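Local coordinates for attachment protein G3P (PDB 4EO0) that probably attaches the tip of the filamentous phage IKe to the N-pilus of its bacterial host through this pilus-binding domain, an early step of infection, at residues C45-F56 against F72-Y82; K33-A44 against P86-A97. All coordinates share one frame; numbering follows the deposited sequence.

Contact 1. Residues C45-F56 against F72-Y82; sequences CNDAKASAQNVF and FRLVTGDTCVY
Phe56 and Leu74 meet where helix 45-56 runs almost antiparallel, at 163°, to strand 72-76, and they show how a helix packs on a strand through a few side chains. The leucine runs counter to the phenylalanine: Leu74 CB lies over one face of the Phe56 ring, 4.0 Å from its centroid and displaced toward the rim, a CH-pi contact. Beyond CB the leucine continues to Ala52, where its CD2 branch is 3.9 Å from Ala52 CB. The far end of the ring reaches along the strand, with Phe56 CZ 3.8 Å from Phe72 CB.

Two turns toward the N terminus of the helix, Lys49 lays its aliphatic part across the methyl of Thr76, CG to CG2 at 3.7 Å in the conformer described. The chain is extended beyond CG, which carries NZ past Gly77 to the carbonyl of Asp78; the Lys49 NZ to Asp78 O bond is 2.8 Å, and the ammonium sits above the carbonyl plane. In the same conformer of Thr76, one water joins Lys49 O to Thr76 OG1.

At the other end the disulfide joins Cys45 SG to Cys80 SG at 2.0 Å, with a torsion of 91° about the S-S bond, close to the unstrained value. Tyr82 brings its hydroxyl alongside, OH to Cys45 CB at 3.3 Å. The helix here covers the antiparallel sheet of the pilus-binding domain, in which strands 72-76 and 81-82 both pair with strand 94-106. The chemistry thus divides the work: a covalent bond fixes one end, apolar packing the other, and between them the lysine binds the loop to the helix.

Contact 2. Residues K33-A44 against P86-A97; sequences KEVITQADLTTA and PGEKTESWSIRA
Ile36 and Trp93 approach head-on, and the methyl CD1 of Ile36 settles over the centre of the indole's six-membered ring, 3.5 Å from its centroid and only 4° off the normal. On the opposite face lies Lys89 CD, so the indole is sandwiched between aliphatic groups. Its edge is used as well: Trp93 NE1 donates to Glu34 O at 3.0 Å, with the acceptor in the ring plane and the hydrogen bond nearly straight, 166° at the hydrogen. That carbonyl also accepts from Lys89 N, the two donors arriving from opposite faces of its plane. Two bonds thus grip Glu34 O, while the indole is held by its NE1 bond and by the aliphatic groups over its two faces.

Around this centre, strands 33-36 and 87-89 pair antiparallel. Glu34 with Lys89 and Ile36 with Gly87 are hydrogen-bonded pairs; Val35 with Glu88, between them, is a non-hydrogen-bonded pair, and their side chains lie side by side on the other face of the sheet from Glu34 and Ile36. The Glu34 carboxylate is held by Thr20 and Ser18 of strand 12-24.

Where the strand gives way to the helix, Thr37 and Asp40 form a capping box: Asp40 N donates to Thr37 OG1, and Thr37 N to Asp40 OD2, both at 3.0 Å. The first turns then press on the second segment, with Leu41 CD1 3.8 Å from Ile95 CD1 and Ala44 CB at the same distance from Ala97 CB. Helix 38-44 passes strand 94-97 at 42°; strand 12-24 pairs with both strand 30-36 and strand 94-106, while Tyr82 of strand 81-82 packs against Leu41, Ile95 and Ala97.

In the fold
From the N terminus, the chain lays down strands 4-6 and 12-24 before strand 30-36 leads into the long helix 38-66, which serves both contacts. Contact 1 closes the shorter loop, bringing strand 72-76 and the approach to strand 81-82 back along the helix. Contact 2 closes a wider loop around it, when strands 87-89 and 94-97 return to strand 33-36 and the start of the helix. The contacts are therefore nested rather than crossed, their centres about 20 Å apart. They touch where Cys45 and Ala48 pack against Ala97, and together they tie the helix to the antiparallel sheet, whose strand 94-106 runs through both.

Contact 1. Residues C45-F56 against F72-Y82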
loop_
_atom_site.group_PDB
_atom_site.type_symbol
_atom_site.label_atom_id
_atom_site.label_comp_id
_atom_site.label_asym_id
_atom_site.label_seq_id
_atom_site.Cartn_x
_atom_site.Cartn_y
_atom_site.Cartn_z
ATOM N N CYS A 45 0.023 3.122 -2.757
ATOM C CA CYS A 45 1.216 2.888 -1.943
ATOM C C CYS A 45 1.200 3.760 -0.671
ATOM O O CYS A 45 1.576 3.282 0.398
ATOM C CB CYS A 45 2.499 3.098 -2.749
ATOM S SG CYS A 45 3.992 2.544 -1.873
ATOM N N ASN A 46 0.727 5.012 -0.773
ATOM C CA ASN A 46 0.578 5.878 0.404
ATOM C C ASN A 46 -0.447 5.306 1.354
ATOM O O ASN A 46 -0.258 5.402 2.561
ATOM C CB ASN A 46 0.177 7.278 -0.029
ATOM C CG ASN A 46 1.287 7.996 -0.739
ATOM O OD1 ASN A 46 2.473 7.704 -0.557
ATOM N ND2 ASN A 46 0.924 8.975 -1.533
ATOM N N ASP A 47 -1.522 4.697 0.820
ATOM C CA ASP A 47 -2.535 4.045 1.641
ATOM C C ASP A 47 -1.924 2.863 2.399
ATOM O O ASP A 47 -2.206 2.679 3.585
ATOM C CB ASP A 47 -3.730 3.555 0.786
ATOM C CG ASP A 47 -4.724 4.611 0.295
ATOM O OD1 ASP A 47 -4.592 5.796 0.691
ATOM O OD2 ASP A 47 -5.632 4.250 -0.470
ATOM N N ALA A 48 -1.082 2.082 1.717
ATOM C CA ALA A 48 -0.384 0.902 2.295
ATOM C C ALA A 48 0.492 1.357 3.488
ATOM O O ALA A 48 0.465 0.732 4.569
ATOM C CB ALA A 48 0.493 0.240 1.200
ATOM N N LYS A 49 1.231 2.467 3.304
ATOM C CA LYS A 49 2.090 3.064 4.338
ATOM C C LYS A 49 1.276 3.572 5.539
ATOM O O LYS A 49 1.669 3.340 6.687
ATOM C CB LYS A 49 2.961 4.180 3.745
ATOM C CG LYS A 49 3.965 3.659 2.742
ATOM C CD LYS A 49 4.685 4.806 2.094
ATOM C CE LYS A 49 5.777 4.299 1.187
ATOM N NZ LYS A 49 6.436 5.426 0.473
ATOM N N ALA A 50 0.109 4.209 5.273
ATOM C CA ALA A 50 -0.787 4.699 6.312
ATOM C C ALA A 50 -1.415 3.542 7.052
ATOM O O ALA A 50 -1.619 3.657 8.259
ATOM C CB ALA A 50 -1.861 5.608 5.721
ATOM N N SER A 51 -1.683 2.405 6.355
ATOM C CA SER A 51 -2.222 1.206 6.978
ATOM C C SER A 51 -1.214 0.605 7.959
ATOM O O SER A 51 -1.628 0.224 9.058
ATOM C CB SER A 51 -2.643 0.178 5.928
ATOM O OG SER A 51 -3.119 -1.018 6.543
ATOM N N ALA A 52 0.090 0.577 7.585
ATOM C CA ALA A 52 1.209 0.071 8.408
ATOM C C ALA A 52 1.306 0.929 9.668
ATOM O O ALA A 52 1.430 0.391 10.768
ATOM C CB ALA A 52 2.516 0.147 7.610
ATOM N N GLN A 53 1.181 2.246 9.512
ATOM C CA GLN A 53 1.248 3.159 10.649
ATOM C C GLN A 53 0.080 2.960 11.576
ATOM O O GLN A 53 0.256 2.952 12.809
ATOM C CB GLN A 53 1.327 4.623 10.154
ATOM C CG GLN A 53 1.507 5.647 11.281
ATOM C CD GLN A 53 2.820 5.496 12.023
ATOM O OE1 GLN A 53 3.901 5.376 11.432
ATOM N NE2 GLN A 53 2.749 5.516 13.343
ATOM N N ASN A 54 -1.113 2.774 11.002
ATOM C CA ASN A 54 -2.354 2.574 11.750
ATOM C C ASN A 54 -2.246 1.323 12.639
ATOM O O ASN A 54 -2.624 1.348 13.802
ATOM C CB ASN A 54 -3.510 2.441 10.757
ATOM C CG ASN A 54 -4.884 2.550 11.346
ATOM O OD1 ASN A 54 -5.276 1.794 12.237
ATOM N ND2 ASN A 54 -5.692 3.419 10.769
ATOM N N VAL A 55 -1.720 0.245 12.067
ATOM C CA VAL A 55 -1.529 -1.028 12.766
ATOM C C VAL A 55 -0.500 -0.823 13.872
ATOM O O VAL A 55 -0.759 -1.234 15.004
ATOM C CB VAL A 55 -1.175 -2.199 11.822
ATOM C CG1 VAL A 55 -0.707 -3.436 12.607
ATOM C CG2 VAL A 55 -2.377 -2.548 10.966
ATOM N N PHE A 56 0.629 -0.172 13.566
ATOM C CA PHE A 56 1.699 0.089 14.537
ATOM C C PHE A 56 1.159 0.848 15.756
ATOM O O PHE A 56 1.499 0.510 16.887
ATOM C CB PHE A 56 2.896 0.839 13.873
ATOM C CG PHE A 56 3.950 1.252 14.878
ATOM C CD1 PHE A 56 4.747 0.298 15.509
ATOM C CD2 PHE A 56 4.072 2.584 15.277
ATOM C CE1 PHE A 56 5.685 0.675 16.476
ATOM C CE2 PHE A 56 5.031 2.959 16.220
ATOM C CZ PHE A 56 5.827 2.000 16.813
ATOM N N PHE A 72 9.896 2.050 20.535
ATOM C CA PHE A 72 9.426 1.270 19.400
ATOM C C PHE A 72 9.361 2.130 18.180
ATOM O O PHE A 72 9.224 3.358 18.283
ATOM C CB PHE A 72 8.021 0.664 19.678
ATOM C CG PHE A 72 7.950 -0.029 21.011
ATOM C CD1 PHE A 72 8.496 -1.298 21.184
ATOM C CD2 PHE A 72 7.433 0.625 22.120
ATOM C CE1 PHE A 72 8.547 -1.879 22.449
ATOM C CE2 PHE A 72 7.468 0.032 23.375
ATOM C CZ PHE A 72 8.001 -1.224 23.524
ATOM N N ARG A 73 9.499 1.497 17.011
ATOM C CA ARG A 73 9.373 2.201 15.758
ATOM C C ARG A 73 8.857 1.304 14.688
ATOM O O ARG A 73 9.015 0.082 14.750
ATOM C CB ARG A 73 10.683 2.896 15.343
ATOM C CG ARG A 73 11.727 1.937 14.825
ATOM C CD ARG A 73 13.024 2.621 14.517
ATOM N NE ARG A 73 13.904 1.682 13.841
ATOM C CZ ARG A 73 15.105 1.976 13.363
ATOM N NH1 ARG A 73 15.614 3.195 13.526
ATOM N NH2 ARG A 73 15.827 1.045 12.759
ATOM N N LEU A 74 8.308 1.932 13.658
ATOM C CA LEU A 74 7.876 1.251 12.454
ATOM C C LEU A 74 8.823 1.675 11.332
ATOM O O LEU A 74 8.997 2.874 11.069
ATOM C CB LEU A 74 6.424 1.624 12.126
ATOM C CG LEU A 74 5.916 1.168 10.762
ATOM C CD1 LEU A 74 5.721 -0.363 10.685
ATOM C CD2 LEU A 74 4.642 1.865 10.442
ATOM N N VAL A 75 9.450 0.694 10.681
ATOM C CA VAL A 75 10.313 0.978 9.552
ATOM C C VAL A 75 9.514 0.520 8.344
ATOM O O VAL A 75 9.234 -0.675 8.220
ATOM C CB VAL A 75 11.710 0.287 9.616
ATOM C CG1 VAL A 75 12.510 0.546 8.329
ATOM C CG2 VAL A 75 12.503 0.752 10.827
ATOM N N THR A 76 9.126 1.465 7.462
ATOM C CA THR A 76 8.318 1.172 6.279
ATOM C C THR A 76 9.212 1.217 5.042
ATOM O O THR A 76 10.053 2.109 4.959
ATOM C CB THR A 76 7.162 2.193 6.176
ATOM O OG1 THR A 76 6.479 2.309 7.429
ATOM C CG2 THR A 76 6.157 1.836 5.115
ATOM N N GLY A 77 8.988 0.306 4.103
ATOM C CA GLY A 77 9.729 0.316 2.853
ATOM C C GLY A 77 9.494 1.642 2.150
ATOM O O GLY A 77 8.459 2.279 2.362
ATOM N N ASP A 78 10.507 2.123 1.442
ATOM C CA ASP A 78 10.440 3.403 0.722
ATOM C C ASP A 78 9.435 3.341 -0.420
ATOM O O ASP A 78 8.718 4.310 -0.680
ATOM C CB ASP A 78 11.833 3.784 0.176
ATOM C CG ASP A 78 12.894 3.943 1.257
ATOM O OD1 ASP A 78 12.546 4.398 2.365
ATOM O OD2 ASP A 78 14.081 3.692 0.962
ATOM N N THR A 79 9.390 2.211 -1.096
ATOM C CA THR A 79 8.541 1.979 -2.267
ATOM C C THR A 79 7.765 0.675 -2.112
ATOM O O THR A 79 8.176 -0.218 -1.359
ATOM C CB THR A 79 9.391 1.976 -3.566
ATOM O OG1 THR A 79 10.378 0.939 -3.494
ATOM C CG2 THR A 79 10.041 3.346 -3.870
ATOM N N CYS A 80 6.670 0.565 -2.841
ATOM C CA CYS A 80 5.823 -0.616 -2.806
ATOM C C CYS A 80 6.218 -1.567 -3.890
ATOM O O CYS A 80 6.945 -1.185 -4.811
ATOM C CB CYS A 80 4.356 -0.223 -2.967
ATOM S SG CYS A 80 3.655 0.582 -1.518
ATOM N N VAL A 81 5.687 -2.798 -3.792
ATOM C CA VAL A 81 5.711 -3.840 -4.822
ATOM C C VAL A 81 4.240 -3.954 -5.247
ATOM O O VAL A 81 3.346 -4.041 -4.388
ATOM C CB VAL A 81 6.288 -5.190 -4.368
ATOM C CG1 VAL A 81 6.122 -6.261 -5.464
ATOM C CG2 VAL A 81 7.747 -5.030 -3.977
ATOM N N TYR A 82 4.004 -3.927 -6.554
ATOM C CA TYR A 82 2.665 -3.973 -7.142
ATOM C C TYR A 82 2.421 -5.250 -7.892
ATOM O O TYR A 82 3.368 -5.872 -8.372
ATOM C CB TYR A 82 2.457 -2.786 -8.108
ATOM C CG TYR A 82 2.760 -1.441 -7.498
ATOM C CD1 TYR A 82 4.066 -0.960 -7.437
ATOM C CD2 TYR A 82 1.749 -0.666 -6.933
ATOM C CE1 TYR A 82 4.357 0.268 -6.837
ATOM C CE2 TYR A 82 2.029 0.565 -6.336
ATOM C CZ TYR A 82 3.337 1.016 -6.273
ATOM O OH TYR A 82 3.629 2.234 -5.714
HETATM O O HOH W 1 4.124 3.968 7.366
#

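Contact 2. Residues K33-A44 against P86-A97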
loop_
_atom_site.group_PDB
_atom_site.type_symbol
_atom_site.label_atom_id
_atom_site.label_comp_id
_atom_site.label_asym_id
_atom_site.label_seq_id
_atom_site.Cartn_x
_atom_site.Cartn_y
_atom_site.Cartn_z
ATOM N N LYS A 33 -13.543 1.573 -21.596
ATOM C CA LYS A 33 -12.294 1.121 -20.969
ATOM C C LYS A 33 -12.279 1.298 -19.442
ATOM O O LYS A 33 -12.951 2.190 -18.916
ATOM C CB LYS A 33 -11.071 1.824 -21.595
ATOM C CG LYS A 33 -10.795 1.456 -23.056
ATOM C CD LYS A 33 -9.798 0.312 -23.182
ATOM C CE LYS A 33 -9.433 0.025 -24.618
ATOM N NZ LYS A 33 -8.332 -0.967 -24.708
ATOM N N GLU A 34 -11.485 0.465 -18.746
ATOM C CA GLU A 34 -11.291 0.515 -17.287
ATOM C C GLU A 34 -9.829 0.881 -17.067
ATOM O O GLU A 34 -8.948 0.093 -17.416
ATOM C CB GLU A 34 -11.678 -0.813 -16.631
ATOM C CG GLU A 34 -13.183 -1.018 -16.599
ATOM C CD GLU A 34 -13.965 -0.110 -15.671
ATOM O OE1 GLU A 34 -13.430 0.290 -14.611
ATOM O OE2 GLU A 34 -15.142 0.159 -15.990
ATOM N N VAL A 35 -9.593 2.109 -16.536
ATOM C CA VAL A 35 -8.271 2.732 -16.395
ATOM C C VAL A 35 -7.715 2.858 -14.959
ATOM O O VAL A 35 -8.417 3.293 -14.047
ATOM C CB VAL A 35 -8.262 4.113 -17.122
ATOM C CG1 VAL A 35 -6.847 4.672 -17.277
ATOM C CG2 VAL A 35 -8.948 4.037 -18.484
ATOM N N ILE A 36 -6.413 2.541 -14.803
ATOM C CA ILE A 36 -5.638 2.715 -13.589
ATOM C C ILE A 36 -4.421 3.551 -14.047
ATOM O O ILE A 36 -3.753 3.185 -15.016
ATOM C CB ILE A 36 -5.221 1.427 -12.854
ATOM C CG1 ILE A 36 -6.462 0.610 -12.453
ATOM C CG2 ILE A 36 -4.406 1.808 -11.602
ATOM C CD1 ILE A 36 -6.204 -0.694 -11.680
ATOM N N THR A 37 -4.162 4.676 -13.371
ATOM C CA THR A 37 -3.035 5.539 -13.739
ATOM C C THR A 37 -1.865 5.308 -12.782
ATOM O O THR A 37 -2.039 4.706 -11.716
ATOM C CB THR A 37 -3.439 7.026 -13.658
ATOM O OG1 THR A 37 -3.561 7.367 -12.270
ATOM C CG2 THR A 37 -4.712 7.362 -14.441
ATOM N N GLN A 38 -0.683 5.859 -13.129
ATOM C CA GLN A 38 0.492 5.796 -12.273
ATOM C C GLN A 38 0.243 6.550 -10.962
ATOM O O GLN A 38 0.649 6.069 -9.917
ATOM C CB GLN A 38 1.738 6.326 -12.986
ATOM C CG GLN A 38 3.026 6.197 -12.178
ATOM C CD GLN A 38 3.330 4.777 -11.731
ATOM O OE1 GLN A 38 3.183 3.806 -12.479
ATOM N NE2 GLN A 38 3.741 4.624 -10.484
ATOM N N ALA A 39 -0.448 7.698 -11.011
ATOM C CA ALA A 39 -0.808 8.486 -9.825
ATOM C C ALA A 39 -1.683 7.667 -8.888
ATOM O O ALA A 39 -1.521 7.758 -7.671
ATOM C CB ALA A 39 -1.516 9.764 -10.223
ATOM N N ASP A 40 -2.569 6.818 -9.456
ATOM C CA ASP A 40 -3.364 5.892 -8.646
ATOM C C ASP A 40 -2.488 4.904 -7.880
ATOM O O ASP A 40 -2.849 4.558 -6.756
ATOM C CB ASP A 40 -4.344 5.076 -9.504
ATOM C CG ASP A 40 -5.446 5.867 -10.160
ATOM O OD1 ASP A 40 -5.794 6.946 -9.633
ATOM O OD2 ASP A 40 -6.031 5.359 -11.130
ATOM N N LEU A 41 -1.356 4.453 -8.467
ATOM C CA LEU A 41 -0.455 3.482 -7.813
ATOM C C LEU A 41 0.242 4.132 -6.619
ATOM O O LEU A 41 0.350 3.515 -5.548
ATOM C CB LEU A 41 0.589 2.887 -8.792
ATOM C CG LEU A 41 0.203 1.611 -9.571
ATOM C CD1 LEU A 41 -0.793 1.893 -10.653
ATOM C CD2 LEU A 41 1.410 0.997 -10.268
ATOM N N THR A 42 0.685 5.395 -6.802
ATOM C CA THR A 42 1.349 6.176 -5.769
ATOM C C THR A 42 0.401 6.362 -4.597
ATOM O O THR A 42 0.821 6.175 -3.469
ATOM C CB THR A 42 1.913 7.488 -6.349
ATOM O OG1 THR A 42 3.020 7.162 -7.174
ATOM C CG2 THR A 42 2.373 8.473 -5.263
ATOM N N THR A 43 -0.883 6.707 -4.868
ATOM C CA THR A 43 -1.901 6.874 -3.825
ATOM C C THR A 43 -2.103 5.573 -3.100
ATOM O O THR A 43 -2.164 5.583 -1.866
ATOM C CB THR A 43 -3.184 7.436 -4.440
ATOM O OG1 THR A 43 -2.860 8.712 -4.977
ATOM C CG2 THR A 43 -4.333 7.593 -3.410
ATOM N N ALA A 44 -2.226 4.454 -3.846
ATOM C CA ALA A 44 -2.409 3.126 -3.259
ATOM C C ALA A 44 -1.217 2.769 -2.353
ATOM O O ALA A 44 -1.435 2.235 -1.272
ATOM C CB ALA A 44 -2.571 2.094 -4.362
ATOM N N PRO A 86 0.063 0.346 -14.469
ATOM C CA PRO A 86 -1.055 1.196 -14.881
ATOM C C PRO A 86 -1.387 0.935 -16.347
ATOM O O PRO A 86 -0.518 0.539 -17.136
ATOM C CB PRO A 86 -0.507 2.614 -14.709
ATOM C CG PRO A 86 0.908 2.490 -14.658
ATOM C CD PRO A 86 1.238 1.166 -14.107
ATOM N N GLY A 87 -2.654 1.093 -16.685
ATOM C CA GLY A 87 -3.122 0.873 -18.049
ATOM C C GLY A 87 -4.624 0.810 -18.164
ATOM O O GLY A 87 -5.341 1.233 -17.256
ATOM N N GLU A 88 -5.094 0.262 -19.284
ATOM C CA GLU A 88 -6.511 0.148 -19.610
ATOM C C GLU A 88 -6.888 -1.302 -19.875
ATOM O O GLU A 88 -6.084 -2.065 -20.420
ATOM C CB GLU A 88 -6.849 1.009 -20.833
ATOM C CG GLU A 88 -6.361 2.448 -20.750
ATOM C CD GLU A 88 -6.901 3.414 -21.790
ATOM O OE1 GLU A 88 -7.146 2.985 -22.942
ATOM O OE2 GLU A 88 -7.035 4.616 -21.461
ATOM N N LYS A 89 -8.111 -1.664 -19.491
ATOM C CA LYS A 89 -8.649 -3.004 -19.691
ATOM C C LYS A 89 -10.138 -2.986 -20.054
ATOM O O LYS A 89 -10.831 -2.005 -19.803
ATOM C CB LYS A 89 -8.420 -3.870 -18.452
ATOM C CG LYS A 89 -6.957 -4.146 -18.170
ATOM C CD LYS A 89 -6.802 -5.360 -17.280
ATOM C CE LYS A 89 -5.355 -5.533 -16.864
ATOM N NZ LYS A 89 -5.220 -6.518 -15.760
ATOM N N THR A 90 -10.604 -4.074 -20.661
ATOM C CA THR A 90 -12.011 -4.245 -21.018
ATOM C C THR A 90 -12.912 -4.276 -19.789
ATOM O O THR A 90 -13.996 -3.700 -19.785
ATOM C CB THR A 90 -12.234 -5.556 -21.797
ATOM O OG1 THR A 90 -11.516 -5.516 -23.036
ATOM C CG2 THR A 90 -13.713 -5.766 -22.087
ATOM N N GLU A 91 -12.441 -4.950 -18.747
ATOM C CA GLU A 91 -13.240 -5.238 -17.570
ATOM C C GLU A 91 -12.655 -4.550 -16.351
ATOM O O GLU A 91 -11.462 -4.289 -16.305
ATOM C CB GLU A 91 -13.275 -6.745 -17.326
ATOM C CG GLU A 91 -14.069 -7.519 -18.354
ATOM C CD GLU A 91 -15.543 -7.214 -18.256
ATOM O OE1 GLU A 91 -16.216 -7.853 -17.425
ATOM O OE2 GLU A 91 -16.017 -6.325 -18.993
ATOM N N SER A 92 -13.506 -4.269 -15.370
ATOM C CA SER A 92 -13.103 -3.572 -14.155
ATOM C C SER A 92 -12.047 -4.387 -13.405
ATOM O O SER A 92 -12.097 -5.608 -13.380
ATOM C CB SER A 92 -14.329 -3.317 -13.272
ATOM O OG SER A 92 -13.993 -2.597 -12.099
ATOM N N TRP A 93 -11.065 -3.691 -12.842
ATOM C CA TRP A 93 -9.903 -4.335 -12.233
ATOM C C TRP A 93 -9.224 -3.456 -11.187
ATOM O O TRP A 93 -9.566 -2.296 -11.018
ATOM C CB TRP A 93 -8.900 -4.789 -13.297
ATOM C CG TRP A 93 -8.270 -3.667 -14.052
ATOM C CD1 TRP A 93 -8.904 -2.749 -14.830
ATOM C CD2 TRP A 93 -6.878 -3.346 -14.109
ATOM N NE1 TRP A 93 -7.999 -1.877 -15.366
ATOM C CE2 TRP A 93 -6.744 -2.222 -14.941
ATOM C CE3 TRP A 93 -5.730 -3.902 -13.544
ATOM C CZ2 TRP A 93 -5.515 -1.639 -15.210
ATOM C CZ3 TRP A 93 -4.514 -3.321 -13.814
ATOM C CH2 TRP A 93 -4.413 -2.204 -14.642
ATOM N N SER A 94 -8.282 -4.046 -10.461
ATOM C CA SER A 94 -7.567 -3.340 -9.401
ATOM C C SER A 94 -6.107 -3.747 -9.355
ATOM O O SER A 94 -5.737 -4.796 -9.893
ATOM C CB SER A 94 -8.210 -3.613 -8.038
ATOM O OG SER A 94 -8.195 -5.001 -7.746
ATOM N N ILE A 95 -5.284 -2.943 -8.662
ATOM C CA ILE A 95 -3.872 -3.237 -8.413
ATOM C C ILE A 95 -3.677 -3.129 -6.916
ATOM O O ILE A 95 -4.150 -2.171 -6.307
ATOM C CB ILE A 95 -2.903 -2.290 -9.171
ATOM C CG1 ILE A 95 -2.927 -2.589 -10.672
ATOM C CG2 ILE A 95 -1.458 -2.381 -8.651
ATOM C CD1 ILE A 95 -2.236 -1.535 -11.569
ATOM N N ARG A 96 -2.943 -4.080 -6.331
ATOM C CA ARG A 96 -2.584 -4.098 -4.922
ATOM C C ARG A 96 -1.197 -3.512 -4.821
ATOM O O ARG A 96 -0.319 -3.928 -5.568
ATOM C CB ARG A 96 -2.520 -5.541 -4.433
ATOM C CG ARG A 96 -3.866 -6.215 -4.320
ATOM C CD ARG A 96 -3.728 -7.633 -3.807
ATOM N NE ARG A 96 -5.058 -8.192 -3.555
ATOM C CZ ARG A 96 -5.620 -8.235 -2.352
ATOM N NH1 ARG A 96 -4.951 -7.809 -1.284
ATOM N NH2 ARG A 96 -6.837 -8.735 -2.200
ATOM N N ALA A 97 -1.013 -2.531 -3.933
ATOM C CA ALA A 97 0.281 -1.919 -3.600
ATOM C C ALA A 97 0.600 -2.491 -2.226
ATOM O O ALA A 97 -0.186 -2.336 -1.298
ATOM C CB ALA A 97 0.147 -0.394 -3.517
#